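PDB 4ZM6: N-acetyl-beta-D glucosaminidase, which probably hydrolyses terminal N-acetylglucosamine residues through a family 3 glycoside hydrolase domain and carries a GCN5-related region that binds acetyl-CoA, consistent with glucosamine N-acetylation. Local coordinates for residues 386-392 with 422-426; 727-732 with 801-805; 556-561 with 615-620. One frame throughout, in Å; residues are numbered along the deposited sequence.

Contact 1 (386-392 with 422-426)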
loop_
_atom_site.group_PDB
_atom_site.type_symbol
_atom_site.label_atom_id
_atom_site.label_comp_id
_atom_site.label_asym_id
_atom_site.label_seq_id
_atom_site.Cartn_x
_atom_site.Cartn_y
_atom_site.Cartn_z
ATOM N N PRO A 386 48.000 7.591 7.363
ATOM C CA PRO A 386 49.332 7.091 7.695
ATOM C C PRO A 386 50.439 8.059 7.296
ATOM O O PRO A 386 50.253 8.903 6.417
ATOM C CB PRO A 386 49.433 5.799 6.875
ATOM C CG PRO A 386 48.542 6.033 5.706
ATOM C CD PRO A 386 47.396 6.847 6.242
ATOM N N ALA A 387 51.576 7.936 7.963
ATOM C CA ALA A 387 52.780 8.652 7.568
ATOM C C ALA A 387 53.465 7.852 6.464
ATOM O O ALA A 387 53.435 6.618 6.470
ATOM C CB ALA A 387 53.708 8.834 8.758
ATOM N N GLN A 388 54.087 8.562 5.527
ATOM C CA GLN A 388 54.748 7.946 4.373
ATOM C C GLN A 388 55.575 6.714 4.738
ATOM O O GLN A 388 55.579 5.719 4.012
ATOM C CB GLN A 388 55.647 8.970 3.690
ATOM C CG GLN A 388 55.963 8.640 2.246
ATOM C CD GLN A 388 56.472 9.849 1.488
ATOM O OE1 GLN A 388 57.297 10.615 2.001
ATOM N NE2 GLN A 388 55.989 10.029 0.257
ATOM N N THR A 389 56.267 6.794 5.871
ATOM C CA THR A 389 57.167 5.738 6.331
ATOM C C THR A 389 56.487 4.613 7.121
ATOM O O THR A 389 57.158 3.660 7.523
ATOM C CB THR A 389 58.279 6.343 7.209
ATOM O OG1 THR A 389 57.686 7.095 8.277
ATOM C CG2 THR A 389 59.165 7.258 6.377
ATOM N N ASP A 390 55.180 4.726 7.365
ATOM C CA ASP A 390 54.421 3.647 7.994
ATOM C C ASP A 390 54.338 2.439 7.065
ATOM O O ASP A 390 54.272 2.582 5.846
ATOM C CB ASP A 390 52.999 4.093 8.350
ATOM C CG ASP A 390 52.929 4.885 9.638
ATOM O OD1 ASP A 390 53.541 4.460 10.640
ATOM O OD2 ASP A 390 52.228 5.920 9.659
ATOM N N LYS A 391 54.333 1.252 7.657
ATOM C CA LYS A 391 54.219 0.012 6.905
ATOM C C LYS A 391 52.758 -0.436 6.925
ATOM O O LYS A 391 52.185 -0.644 7.999
ATOM C CB LYS A 391 55.121 -1.060 7.525
ATOM C CG LYS A 391 55.266 -2.338 6.704
ATOM C CD LYS A 391 56.248 -2.187 5.545
ATOM C CE LYS A 391 57.037 -3.473 5.298
ATOM N NZ LYS A 391 58.139 -3.677 6.292
ATOM N N ILE A 392 52.162 -0.561 5.740
ATOM C CA ILE A 392 50.809 -1.081 5.599
ATOM C C ILE A 392 50.845 -2.517 5.073
ATOM O O ILE A 392 51.436 -2.784 4.023
ATOM C CB ILE A 392 49.959 -0.220 4.635
ATOM C CG1 ILE A 392 49.762 1.190 5.211
ATOM C CG2 ILE A 392 48.603 -0.883 4.373
ATOM C CD1 ILE A 392 48.874 2.098 4.380
ATOM N N ARG A 422 47.747 5.976 -3.135
ATOM C CA ARG A 422 47.806 6.726 -1.874
ATOM C C ARG A 422 49.049 6.444 -1.032
ATOM O O ARG A 422 49.483 7.313 -0.276
ATOM C CB ARG A 422 46.570 6.447 -1.000
ATOM C CG ARG A 422 45.282 7.103 -1.468
ATOM C CD ARG A 422 44.619 6.288 -2.561
ATOM N NE ARG A 422 43.517 6.998 -3.194
ATOM C CZ ARG A 422 42.861 6.568 -4.268
ATOM N NH1 ARG A 422 43.179 5.412 -4.842
ATOM N NH2 ARG A 422 41.878 7.301 -4.774
ATOM N N HIS A 423 49.605 5.237 -1.122
ATOM C CA HIS A 423 50.638 4.820 -0.169
ATOM C C HIS A 423 51.466 3.634 -0.682
ATOM O O HIS A 423 50.940 2.538 -0.894
ATOM C CB HIS A 423 49.981 4.481 1.167
ATOM C CG HIS A 423 50.947 4.313 2.295
ATOM N ND1 HIS A 423 51.642 3.143 2.509
ATOM C CD2 HIS A 423 51.318 5.160 3.285
ATOM C CE1 HIS A 423 52.400 3.274 3.582
ATOM N NE2 HIS A 423 52.225 4.490 4.071
ATOM N N THR A 424 52.767 3.865 -0.852
ATOM C CA THR A 424 53.647 2.927 -1.548
ATOM C C THR A 424 54.343 1.937 -0.622
ATOM O O THR A 424 54.693 0.838 -1.048
ATOM C CB THR A 424 54.721 3.679 -2.357
ATOM O OG1 THR A 424 55.709 4.234 -1.474
ATOM C CG2 THR A 424 54.084 4.791 -3.175
ATOM N N ASN A 425 54.558 2.323 0.632
ATOM C CA ASN A 425 55.183 1.430 1.605
ATOM C C ASN A 425 54.162 0.349 1.993
ATOM O O ASN A 425 53.553 0.381 3.069
ATOM C CB ASN A 425 55.692 2.235 2.813
ATOM C CG ASN A 425 56.762 1.509 3.615
ATOM O OD1 ASN A 425 57.110 1.939 4.712
ATOM N ND2 ASN A 425 57.294 0.416 3.074
ATOM N N LEU A 426 53.995 -0.613 1.090
ATOM C CA LEU A 426 52.849 -1.502 1.101
ATOM C C LEU A 426 53.251 -2.933 0.761
ATOM O O LEU A 426 54.018 -3.153 -0.176
ATOM C CB LEU A 426 51.836 -0.996 0.068
ATOM C CG LEU A 426 50.488 -1.712 -0.063
ATOM C CD1 LEU A 426 49.613 -1.437 1.149
ATOM C CD2 LEU A 426 49.787 -1.269 -1.336
#

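Contact 2 (727-732 with 801-805)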
loop_
_atom_site.group_PDB
_atom_site.type_symbol
_atom_site.label_atom_id
_atom_site.label_comp_id
_atom_site.label_asym_id
_atom_site.label_seq_id
_atom_site.Cartn_x
_atom_site.Cartn_y
_atom_site.Cartn_z
ATOM N N PHE A 727 -13.211 25.758 -32.685
ATOM C CA PHE A 727 -12.019 26.484 -33.100
ATOM C C PHE A 727 -10.762 25.832 -32.537
ATOM O O PHE A 727 -9.864 25.458 -33.287
ATOM C CB PHE A 727 -12.108 27.931 -32.640
ATOM C CG PHE A 727 -10.894 28.746 -32.953
ATOM C CD1 PHE A 727 -10.719 29.293 -34.210
ATOM C CD2 PHE A 727 -9.936 28.989 -31.979
ATOM C CE1 PHE A 727 -9.606 30.059 -34.498
ATOM C CE2 PHE A 727 -8.818 29.759 -32.257
ATOM C CZ PHE A 727 -8.651 30.293 -33.521
ATOM N N GLN A 728 -10.717 25.679 -31.218
ATOM C CA GLN A 728 -9.565 25.064 -30.545
ATOM C C GLN A 728 -9.288 23.639 -31.048
ATOM O O GLN A 728 -8.134 23.258 -31.243
ATOM C CB GLN A 728 -9.768 25.054 -29.023
ATOM C CG GLN A 728 -9.780 26.433 -28.381
ATOM C CD GLN A 728 -8.439 27.125 -28.470
ATOM O OE1 GLN A 728 -7.428 26.584 -28.042
ATOM N NE2 GLN A 728 -8.425 28.333 -29.023
ATOM N N GLN A 729 -10.343 22.863 -31.272
ATOM C CA GLN A 729 -10.183 21.500 -31.770
ATOM C C GLN A 729 -9.512 21.462 -33.140
ATOM O O GLN A 729 -8.663 20.613 -33.380
ATOM C CB GLN A 729 -11.530 20.786 -31.840
ATOM C CG GLN A 729 -11.485 19.417 -32.496
ATOM C CD GLN A 729 -12.862 18.794 -32.603
ATOM O OE1 GLN A 729 -13.734 19.298 -33.321
ATOM N NE2 GLN A 729 -13.072 17.691 -31.893
ATOM N N ARG A 730 -9.897 22.360 -34.041
ATOM C CA ARG A 730 -9.285 22.387 -35.369
ATOM C C ARG A 730 -7.867 22.970 -35.336
ATOM O O ARG A 730 -6.974 22.445 -35.999
ATOM C CB ARG A 730 -10.151 23.161 -36.377
ATOM C CG ARG A 730 -9.504 23.299 -37.752
ATOM C CD ARG A 730 -10.480 23.718 -38.842
ATOM N NE ARG A 730 -9.852 23.688 -40.170
ATOM C CZ ARG A 730 -9.626 22.585 -40.890
ATOM N NH1 ARG A 730 -9.969 21.382 -40.430
ATOM N NH2 ARG A 730 -9.047 22.684 -42.083
ATOM N N ASN A 731 -7.657 24.032 -34.560
ATOM C CA ASN A 731 -6.447 24.846 -34.702
ATOM C C ASN A 731 -5.417 24.737 -33.580
ATOM O O ASN A 731 -4.217 24.820 -33.841
ATOM C CB ASN A 731 -6.837 26.313 -34.899
ATOM C CG ASN A 731 -7.641 26.538 -36.173
ATOM O OD1 ASN A 731 -7.104 26.468 -37.276
ATOM N ND2 ASN A 731 -8.933 26.813 -36.022
ATOM N N PHE A 732 -5.867 24.582 -32.337
ATOM C CA PHE A 732 -4.948 24.504 -31.198
ATOM C C PHE A 732 -5.423 23.488 -30.162
ATOM O O PHE A 732 -5.625 23.839 -28.994
ATOM C CB PHE A 732 -4.789 25.883 -30.559
ATOM C CG PHE A 732 -4.342 26.936 -31.519
ATOM C CD1 PHE A 732 -2.989 27.157 -31.748
ATOM C CD2 PHE A 732 -5.271 27.696 -32.219
ATOM C CE1 PHE A 732 -2.567 28.129 -32.648
ATOM C CE2 PHE A 732 -4.858 28.667 -33.122
ATOM C CZ PHE A 732 -3.503 28.884 -33.336
ATOM N N GLY A 801 -4.128 32.677 -30.515
ATOM C CA GLY A 801 -4.072 31.901 -31.746
ATOM C C GLY A 801 -5.046 32.380 -32.805
ATOM O O GLY A 801 -6.190 32.729 -32.507
ATOM N N VAL A 802 -4.576 32.389 -34.048
ATOM C CA VAL A 802 -5.395 32.708 -35.206
ATOM C C VAL A 802 -5.596 31.425 -35.997
ATOM O O VAL A 802 -4.763 30.529 -35.932
ATOM C CB VAL A 802 -4.682 33.742 -36.089
ATOM C CG1 VAL A 802 -5.590 34.211 -37.220
ATOM C CG2 VAL A 802 -4.200 34.910 -35.236
ATOM N N ALA A 803 -6.698 31.332 -36.734
ATOM C CA ALA A 803 -6.963 30.167 -37.583
ATOM C C ALA A 803 -5.932 30.107 -38.693
ATOM O O ALA A 803 -5.401 31.141 -39.095
ATOM C CB ALA A 803 -8.361 30.243 -38.179
ATOM N N GLN A 804 -5.647 28.899 -39.180
ATOM C CA GLN A 804 -4.690 28.731 -40.289
ATOM C C GLN A 804 -5.108 29.526 -41.529
ATOM O O GLN A 804 -4.326 30.314 -42.069
ATOM C CB GLN A 804 -4.413 27.254 -40.671
ATOM C CG GLN A 804 -5.401 26.173 -40.242
ATOM C CD GLN A 804 -4.884 25.348 -39.070
ATOM O OE1 GLN A 804 -4.376 25.891 -38.085
ATOM N NE2 GLN A 804 -5.005 24.025 -39.176
ATOM N N GLU A 805 -6.352 29.317 -41.950
ATOM C CA GLU A 805 -6.946 30.029 -43.081
ATOM C C GLU A 805 -6.722 31.553 -43.048
ATOM O O GLU A 805 -6.477 32.172 -44.087
ATOM C CB GLU A 805 -8.450 29.747 -43.105
ATOM C CG GLU A 805 -9.187 30.269 -44.332
ATOM C CD GLU A 805 -8.985 29.407 -45.565
ATOM O OE1 GLU A 805 -8.336 28.341 -45.468
ATOM O OE2 GLU A 805 -9.491 29.800 -46.637
#

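Contact 3 (556-561 with 615-620). With ACO (acetyl coenzyme *a), chain C.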
loop_
_atom_site.group_PDB
_atom_site.type_symbol
_atom_site.label_atom_id
_atom_site.label_comp_id
_atom_site.label_asym_id
_atom_site.label_seq_id
_atom_site.Cartn_x
_atom_site.Cartn_y
_atom_site.Cartn_z
ATOM N N MET A 556 9.311 27.792 3.594
ATOM C CA MET A 556 10.397 27.263 2.782
ATOM C C MET A 556 10.491 28.011 1.450
ATOM O O MET A 556 11.594 28.270 0.962
ATOM C CB MET A 556 10.208 25.758 2.547
ATOM C CG MET A 556 11.473 25.029 2.123
ATOM S SD MET A 556 11.152 23.318 1.650
ATOM C CE MET A 556 10.865 22.577 3.249
ATOM N N TRP A 557 9.342 28.360 0.868
ATOM C CA TRP A 557 9.327 29.074 -0.407
ATOM C C TRP A 557 9.946 30.447 -0.279
ATOM O O TRP A 557 10.724 30.861 -1.137
ATOM C CB TRP A 557 7.911 29.210 -0.978
ATOM C CG TRP A 557 7.888 30.020 -2.241
ATOM C CD1 TRP A 557 8.009 31.377 -2.346
ATOM C CD2 TRP A 557 7.761 29.526 -3.579
ATOM N NE1 TRP A 557 7.964 31.758 -3.666
ATOM C CE2 TRP A 557 7.810 30.641 -4.444
ATOM C CE3 TRP A 557 7.606 28.251 -4.131
ATOM C CZ2 TRP A 557 7.712 30.522 -5.827
ATOM C CZ3 TRP A 557 7.502 28.132 -5.513
ATOM C CH2 TRP A 557 7.556 29.262 -6.343
ATOM N N ASP A 558 9.580 31.165 0.772
ATOM C CA ASP A 558 10.090 32.514 0.959
ATOM C C ASP A 558 11.582 32.450 1.216
ATOM O O ASP A 558 12.346 33.269 0.713
ATOM C CB ASP A 558 9.385 33.217 2.120
ATOM C CG ASP A 558 9.712 34.693 2.185
ATOM O OD1 ASP A 558 9.480 35.400 1.180
ATOM O OD2 ASP A 558 10.211 35.145 3.237
ATOM N N ASP A 559 11.989 31.451 1.991
ATOM C CA ASP A 559 13.391 31.238 2.317
ATOM C C ASP A 559 14.252 31.018 1.064
ATOM O O ASP A 559 15.369 31.525 0.989
ATOM C CB ASP A 559 13.514 30.046 3.274
ATOM C CG ASP A 559 14.885 29.930 3.896
ATOM O OD1 ASP A 559 15.641 30.927 3.891
ATOM O OD2 ASP A 559 15.205 28.832 4.401
ATOM N N ILE A 560 13.718 30.287 0.086
ATOM C CA ILE A 560 14.458 29.892 -1.121
ATOM C C ILE A 560 14.233 30.828 -2.308
ATOM O O ILE A 560 15.183 31.173 -3.005
ATOM C CB ILE A 560 14.066 28.459 -1.548
ATOM C CG1 ILE A 560 14.584 27.464 -0.512
ATOM C CG2 ILE A 560 14.597 28.123 -2.938
ATOM C CD1 ILE A 560 14.066 26.057 -0.689
ATOM N N PHE A 561 12.976 31.200 -2.548
ATOM C CA PHE A 561 12.590 32.008 -3.708
ATOM C C PHE A 561 12.128 33.429 -3.348
ATOM O O PHE A 561 11.793 34.209 -4.237
ATOM C CB PHE A 561 11.445 31.324 -4.457
ATOM C CG PHE A 561 11.797 29.987 -5.044
ATOM C CD1 PHE A 561 12.663 29.894 -6.126
ATOM C CD2 PHE A 561 11.223 28.820 -4.549
ATOM C CE1 PHE A 561 12.976 28.663 -6.683
ATOM C CE2 PHE A 561 11.531 27.586 -5.102
ATOM C CZ PHE A 561 12.411 27.506 -6.166
ATOM N N LEU A 615 7.348 21.283 -8.752
ATOM C CA LEU A 615 8.306 21.977 -7.908
ATOM C C LEU A 615 9.125 20.967 -7.116
ATOM O O LEU A 615 8.616 19.909 -6.735
ATOM C CB LEU A 615 7.576 22.928 -6.959
ATOM C CG LEU A 615 8.435 23.863 -6.111
ATOM C CD1 LEU A 615 9.020 24.976 -6.959
ATOM C CD2 LEU A 615 7.612 24.446 -4.975
ATOM N N LEU A 616 10.397 21.298 -6.908
ATOM C CA LEU A 616 11.283 20.545 -6.034
ATOM C C LEU A 616 12.130 21.577 -5.324
ATOM O O LEU A 616 12.751 22.408 -5.976
ATOM C CB LEU A 616 12.180 19.618 -6.853
ATOM C CG LEU A 616 12.708 18.312 -6.239
ATOM C CD1 LEU A 616 14.080 17.981 -6.824
ATOM C CD2 LEU A 616 12.786 18.344 -4.719
ATOM N N MET A 617 12.142 21.547 -3.997
ATOM C CA MET A 617 12.889 22.538 -3.219
ATOM C C MET A 617 13.265 21.974 -1.857
ATOM O O MET A 617 12.483 21.233 -1.259
ATOM C CB MET A 617 12.053 23.811 -3.041
ATOM C CG MET A 617 10.965 23.702 -1.977
ATOM S SD MET A 617 9.701 24.992 -1.959
ATOM C CE MET A 617 10.710 26.459 -2.017
ATOM N N VAL A 618 14.464 22.314 -1.379
ATOM C CA VAL A 618 14.879 21.968 -0.012
ATOM C C VAL A 618 15.585 23.162 0.643
ATOM O O VAL A 618 16.260 23.943 -0.031
ATOM C CB VAL A 618 15.745 20.667 0.058
ATOM C CG1 VAL A 618 15.683 19.875 -1.244
ATOM C CG2 VAL A 618 17.198 20.957 0.400
ATOM N N SER A 619 15.416 23.279 1.959
ATOM C CA SER A 619 15.944 24.394 2.741
ATOM C C SER A 619 17.454 24.526 2.568
ATOM O O SER A 619 18.157 23.512 2.590
ATOM C CB SER A 619 15.634 24.190 4.226
ATOM O OG SER A 619 14.326 23.673 4.417
ATOM N N PRO A 620 17.963 25.770 2.426
ATOM C CA PRO A 620 19.387 26.006 2.146
ATOM C C PRO A 620 20.331 25.271 3.090
ATOM O O PRO A 620 21.250 24.591 2.635
ATOM C CB PRO A 620 19.537 27.519 2.328
ATOM C CG PRO A 620 18.177 28.068 2.086
ATOM C CD PRO A 620 17.234 27.037 2.626
HETATM N N1A ACO C . 28.132 14.200 0.775
HETATM C C2A ACO C . 28.753 14.880 -0.217
HETATM N N3A ACO C . 28.100 15.390 -1.285
HETATM C C4A ACO C . 26.754 15.254 -1.421
HETATM C C5A ACO C . 26.016 14.516 -0.379
HETATM C C6A ACO C . 26.792 13.981 0.764
HETATM N N6A ACO C . 26.170 13.300 1.756
HETATM N N7A ACO C . 24.731 14.509 -0.747
HETATM C C8A ACO C . 24.639 15.179 -1.925
HETATM N N9A ACO C . 25.846 15.619 -2.334
HETATM C C1B ACO C . 26.101 16.394 -3.580
HETATM C C2B ACO C . 26.505 15.497 -4.747
HETATM O O2B ACO C . 27.644 16.048 -5.422
HETATM C C3B ACO C . 25.283 15.408 -5.650
HETATM O O3B ACO C . 25.584 15.364 -7.058
HETATM P P3B ACO C . 26.095 16.583 -8.002
HETATM O O7A ACO C . 24.831 17.284 -8.456
HETATM O O8A ACO C . 27.036 17.403 -7.149
HETATM O O9A ACO C . 26.791 15.856 -9.118
HETATM C C4B ACO C . 24.424 16.602 -5.241
HETATM O O4B ACO C . 24.903 17.075 -3.972
HETATM C C5B ACO C . 22.950 16.223 -5.160
HETATM O O5B ACO C . 22.330 17.090 -4.221
HETATM P P1A ACO C . 21.171 16.593 -3.234
HETATM O O1A ACO C . 21.662 16.816 -1.822
HETATM O O2A ACO C . 20.630 15.247 -3.632
HETATM O O3A ACO C . 20.110 17.715 -3.668
HETATM P P2A ACO C . 19.735 18.922 -2.690
HETATM O O4A ACO C . 19.199 18.327 -1.409
HETATM O O5A ACO C . 20.883 19.888 -2.620
HETATM O O6A ACO C . 18.545 19.594 -3.530
HETATM C CBP ACO C . 17.884 21.206 -5.214
HETATM C CCP ACO C . 18.766 20.017 -4.874
HETATM C CDP ACO C . 16.419 20.806 -5.113
HETATM C CEP ACO C . 18.178 21.630 -6.644
HETATM C CAP ACO C . 18.227 22.317 -4.218
HETATM O OAP ACO C . 19.464 22.919 -4.586
HETATM C C9P ACO C . 17.165 23.373 -4.104
HETATM O O9P ACO C . 16.334 23.281 -3.211
HETATM N N8P ACO C . 17.177 24.388 -4.966
HETATM C C7P ACO C . 16.203 25.456 -4.857
HETATM C C6P ACO C . 16.149 26.339 -6.092
HETATM C C5P ACO C . 15.572 25.688 -7.336
HETATM O O5P ACO C . 15.956 26.154 -8.395
HETATM N N4P ACO C . 14.668 24.696 -7.279
HETATM C C3P ACO C . 14.060 24.125 -8.484
HETATM C C2P ACO C . 12.754 24.821 -8.885
HETATM S S1P ACO C . 12.301 24.534 -10.579
HETATM C C ACO C . 11.366 23.162 -10.541
HETATM O O ACO C . 11.210 22.547 -9.500
HETATM C CH3 ACO C . 10.740 22.717 -11.824
#

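Contact 1 (386-392 with 422-426)
I392 lies over one face of the H423 imidazole, its CD1 3.7 Å from the ring centroid and 18° off the normal, a CH-pi contact displaced toward the rim. H423 holds its ring there with CG anti to the backbone N (chi1 -168°), which carries the imidazole across to the loop 386-392. Backbone carbonyls meet the ring at its edge: NE2 of H423 gives a weak hydrogen bond to A387 O at 3.4 Å, and CE1 of H423 comes to 3.0 Å from D390 O. P386 approaches CD2 of H423 obliquely through its CG. The carbonyls are presented by a type I turn from A387 to D390, which D390 also braces from within, its OD2 accepting from A387 N at 2.7 Å. The other branch of I392, CG2, packs on CD1 of L426. The backbone O of N425, the centre of an inverse gamma turn, accepts from I392 N in a nearly straight bond of 3.2 Å (174° at the hydrogen). This bond leads into the parallel bridge of I392 with L426, where strand 426-431, outermost in its sheet within this chain, joins strand 392-397 in a beta-alpha-beta arrangement through helix 413-422.

Contact 2 (727-732 with 801-805)
Both phenylalanine rings, F727 and F732, turn their edges to the strand end at G801 and V802. Near the plane of F727 lie G801 O, 3.6 Å from its CZ, and the peptide that runs from V802 into A803; the methyl CB of A803 stands 3.9 Å from CE1 of F727. On its own helix, Q728 brings NE2 to the edge of the same ring. F732 meets V802 O near its ring plane, the oxygen 3.3 Å from its CZ, while CA of the glycine G801 comes up obliquely, 3.5 Å from CZ of F732. With CG anti to the carbonyl carbon (chi1 -56°), F732 sends its ring toward the strand just where the chain leaves helix 721-731. W735 meets F732 ring to ring. The amides of N731 and Q804 stand nearly perpendicular, 83° apart. OD1 of N731 takes a weak hydrogen bond from Q804 N at 3.4 Å; as modelled it also lies close to OE1 of Q804, two acceptors that do not bond. ND2 of N731 reaches back to F727 O at 3.2 Å, tilted 27° from the carbonyl plane. That carbonyl thus serves two donors, the second being N731 N of the helix. Aromatic edges, with their slightly positive hydrogens, set against backbone oxygens, and an asparagine amide shared between helix and loop, suggest a contact held mainly by packing and weak polar attraction.

Contact 3 (556-561 with 615-620)
CE of M617 lies 3.4 Å from both CE2 of F561 and CA of W557, and also touches CD1 of I560, the centre of a largely apolar contact. CG of M617 is flanked by both the backbone N and C (chi1 78°), and a bend at chi3 completes the reach of CE in among these helix residues. M556 and M617 run antiparallel alongside one another, with SD of M556 3.7 Å from CG of M617. Farther along, L615 places CD2 at the edge of the W557 indole, in its plane, while one indole face has CD2 of F561 over its centre. At the other end, CG1 of I560 rests near CD of P620. The axes of segments 556-561 and 615-618 run 9.0 Å apart at 84°; they belong to helix 546-561 and strand 608-618 of the GNAT fold, whose cofactor lies along this strand. Among polar groups, NE1 of W557 bonds to W565 O, and OD2 of D559 simply touches CD of P620. Other polar bonding goes to the acetyl-CoA: V618 N donates to O9P of the cofactor at 2.8 Å (164° at the hydrogen), L616 N to its acetyl O at 3.0 Å, and L616 O accepts a weak bond from N4P. The helix also reaches the pantetheine arm: CG2 of I560 lies 3.7 Å from C7P, and the F561 ring turns its edge to N4P. G624, G626, G628, T629 and K676 also hydrogen-bond to the cofactor.

Contact 3 is the buried one, contact 2 is partly buried and contact 1 lies at the surface. Contact 3 sets a helix against a strand and contact 2 a helix end against a strand end and the loop that follows, in the two N-acetyltransferase-like regions, their nearest atoms about 24 Å apart; contact 1 instead joins two loops where neighbouring parallel strands begin. Their chemistry follows: contact 3 is apolar between its segments while the peptides of L616 and V618 turn to acetyl-CoA, contact 2 mixes ring edges with a weak amide bond, and contact 1 combines a histidine face with backbone carbonyls. Contacts 1 and 2 lie on opposite sides of the chain's centre, their own centres 75 Å apart.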